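Long-range contact in aeromonas extracellular serine protease (Aeromonas sobria, PDB 3WQB), which cleaves peptide bonds after paired basic residues, one of them lysine, as a secreted calcium-binding serine protease that activates the host plasma kallikrein/kinin system: residues Pro299-Gly304 / Ala324-Asn329. The protein carries 1 engineered substitution. Numbering follows the deposited sequence.
With CA (calcium ion), chain E.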
ATOM      1  N   PRO A 299      10.711  23.843   3.283  1.00 13.38           N
ATOM      2  CA  PRO A 299      10.700  25.276   3.608  1.00 13.85           C
ATOM      3  C   PRO A 299      11.320  26.159   2.521  1.00 14.24           C
ATOM      4  O   PRO A 299      12.254  25.741   1.832  1.00 14.81           O
ATOM      5  CB  PRO A 299      11.514  25.359   4.904  1.00 14.61           C
ATOM      6  CG  PRO A 299      12.273  24.079   5.001  1.00 15.46           C
ATOM      7  CD  PRO A 299      11.520  23.053   4.231  1.00 13.47           C
ATOM      8  N   GLY A 300      10.784  27.364   2.371  1.00 13.99           N
ATOM      9  CA  GLY A 300      11.336  28.333   1.437  1.00 13.76           C
ATOM     10  C   GLY A 300      10.658  28.292   0.086  1.00 13.96           C
ATOM     11  O   GLY A 300      10.051  27.289  -0.295  1.00 14.15           O
ATOM     12  N   CYS A 301      10.778  29.386  -0.650  1.00 14.60           N
ATOM     13  CA  CYS A 301      10.177  29.475  -1.966  1.00 15.12           C
ATOM     14  C   CYS A 301      11.109  28.918  -3.050  1.00 14.53           C
ATOM     15  O   CYS A 301      10.795  28.978  -4.226  1.00 14.70           O
ATOM     16  CB  CYS A 301       9.708  30.906  -2.257  1.00 16.06           C
ATOM     17  SG  CYS A 301       8.451  31.538  -1.088  1.00 20.32           S
ATOM     18  N   ASP A 302      12.229  28.338  -2.629  1.00 14.37           N
ATOM     19  CA  ASP A 302      13.149  27.663  -3.547  1.00 14.83           C
ATOM     20  C   ASP A 302      13.091  26.135  -3.481  1.00 14.20           C
ATOM     21  O   ASP A 302      13.779  25.458  -4.247  1.00 14.10           O
ATOM     22  CB  ASP A 302      14.585  28.123  -3.290  1.00 15.42           C
ATOM     23  CG  ASP A 302      15.031  27.882  -1.856  1.00 17.68           C
ATOM     24  OD1 ASP A 302      14.172  27.753  -0.949  1.00 20.95           O
ATOM     25  OD2 ASP A 302      16.259  27.834  -1.630  1.00 21.27           O
ATOM     26  N   MET A 303      12.291  25.602  -2.562  1.00 13.10           N
ATOM     27  CA  MET A 303      12.186  24.154  -2.362  1.00 12.43           C
ATOM     28  C   MET A 303      10.728  23.765  -2.183  1.00 12.56           C
ATOM     29  O   MET A 303       9.940  24.517  -1.612  1.00 13.09           O
ATOM     30  CB  MET A 303      12.954  23.731  -1.104  1.00 12.46           C
ATOM     31  CG  MET A 303      14.462  23.998  -1.156  1.00 12.88           C
ATOM     32  SD  MET A 303      15.353  22.931  -2.308  1.00 13.20           S
ATOM     33  CE  MET A 303      15.409  21.411  -1.370  1.00 13.05           C
ATOM     34  N   GLY A 304      10.392  22.566  -2.642  1.00 12.09           N
ATOM     35  CA  GLY A 304       9.102  21.968  -2.329  1.00 11.77           C
ATOM     36  C   GLY A 304       8.071  22.099  -3.425  1.00 11.34           C
ATOM     37  O   GLY A 304       8.348  22.621  -4.518  1.00 11.89           O
ATOM     38  N   ALA A 324       4.333  33.503   3.225  1.00 18.24           N
ATOM     39  CA  ALA A 324       5.408  34.294   2.627  1.00 18.40           C
ATOM     40  C   ALA A 324       6.682  33.502   2.344  1.00 18.16           C
ATOM     41  O   ALA A 324       7.354  33.750   1.343  1.00 18.36           O
ATOM     42  CB  ALA A 324       5.718  35.515   3.488  1.00 18.70           C
ATOM     43  N   SER A 325       7.004  32.553   3.220  1.00 17.74           N
ATOM     44  CA  SER A 325       8.187  31.717   3.023  1.00 17.57           C
ATOM     45  C   SER A 325       7.897  30.405   2.302  1.00 16.33           C
ATOM     46  O   SER A 325       8.770  29.547   2.229  1.00 15.77           O
ATOM     47  CB  SER A 325       8.889  31.445   4.350  1.00 18.23           C
ATOM     48  OG  SER A 325       9.539  32.618   4.809  1.00 21.72           O
ATOM     49  N   CYS A 326       6.687  30.259   1.759  1.00 15.48           N
ATOM     50  CA  CYS A 326       6.308  29.049   1.007  1.00 14.64           C
ATOM     51  C   CYS A 326       6.582  27.765   1.799  1.00 13.75           C
ATOM     52  O   CYS A 326       7.138  26.798   1.255  1.00 13.41           O
ATOM     53  CB  CYS A 326       7.037  28.993  -0.342  1.00 14.94           C
ATOM     54  SG  CYS A 326       6.770  30.423  -1.411  1.00 16.76           S
ATOM     55  N   ASP A 327       6.207  27.769   3.078  1.00 12.89           N
ATOM     56  CA  ASP A 327       6.464  26.639   3.963  1.00 12.56           C
ATOM     57  C   ASP A 327       5.353  25.590   3.924  1.00 11.99           C
ATOM     58  O   ASP A 327       5.487  24.545   4.561  1.00 11.35           O
ATOM     59  CB  ASP A 327       6.644  27.105   5.416  1.00 13.35           C
ATOM     60  CG  ASP A 327       7.956  27.835   5.662  1.00 14.77           C
ATOM     61  OD1 ASP A 327       8.924  27.684   4.882  1.00 15.45           O
ATOM     62  OD2 ASP A 327       8.014  28.553   6.682  1.00 19.30           O
ATOM     63  N   TYR A 328       4.264  25.883   3.206  1.00 11.46           N
ATOM     64  CA  TYR A 328       3.081  25.002   3.137  1.00 11.31           C
ATOM     65  C   TYR A 328       2.670  24.812   1.688  1.00 10.96           C
ATOM     66  O   TYR A 328       3.010  25.620   0.829  1.00 12.36           O
ATOM     67  CB  TYR A 328       1.927  25.570   4.004  1.00 11.65           C
ATOM     68  CG  TYR A 328       2.481  25.855   5.364  1.00 11.27           C
ATOM     69  CD1 TYR A 328       2.646  24.830   6.287  1.00 12.11           C
ATOM     70  CD2 TYR A 328       2.983  27.122   5.686  1.00 11.94           C
ATOM     71  CE1 TYR A 328       3.240  25.051   7.515  1.00 13.07           C
ATOM     72  CE2 TYR A 328       3.587  27.361   6.913  1.00 12.82           C
ATOM     73  CZ  TYR A 328       3.719  26.317   7.822  1.00 13.23           C
ATOM     74  OH  TYR A 328       4.322  26.521   9.034  1.00 15.09           O
ATOM     75  N   ASN A 329       1.990  23.711   1.399  1.00 10.41           N
ATOM     76  CA  ASN A 329       1.470  23.505   0.046  1.00  9.89           C
ATOM     77  C   ASN A 329       0.026  23.007   0.124  1.00 10.35           C
ATOM     78  O   ASN A 329      -0.415  22.570   1.187  1.00 11.40           O
ATOM     79  CB  ASN A 329       2.379  22.569  -0.788  1.00 10.58           C
ATOM     80  CG  ASN A 329       2.275  21.091  -0.382  1.00 11.32           C
ATOM     81  OD1 ASN A 329       1.242  20.448  -0.594  1.00 12.51           O
ATOM     82  ND2 ASN A 329       3.374  20.538   0.142  1.00 12.32           N
TER
HETATM   83 CA    CA E 903       8.423  25.520  -0.265  1.00 15.66          CA
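The carboxylate of Asp-327 is the flat side-chain group of this contact, and it meets Pro-299 and Gly-300 through one oxygen. OD1 sits at the CA-CB edge of the Pro-299 ring, off its plane, with Pro-299 CA at 3.3 Å. The same oxygen receives the amide of Gly-300, N to OD1 3.1 Å, nearly along its C-O axis and with an N-H...O angle of 150°. Asp-327 suits this place because its short side chain, with CG beside its own backbone N (chi1 -72°), carries an acceptor to the other limb of the same loop. Within the subtilisin-like domain, the loop leaving strand 293-296 turns back here, and Cys-301 and Cys-326 close it by a disulfide, SG to SG 2.0 Å. Gly-300 begins a type I turn ending at Met-303, and its phi of 94° calls for glycine, since a CB would jam against the preceding carbonyl. The turn directs Gly-300 O and Met-303 O inward to a calcium ion, at 2.4 and 2.3 Å. Cys-326 O joins them at 2.4 Å from the metal, and this shared binding probably offsets the repulsion between Cys-326 O and Gly-300 O, 3.3 Å apart. Asp-297, Leu-298 and Asn-306 complete the six-residue site.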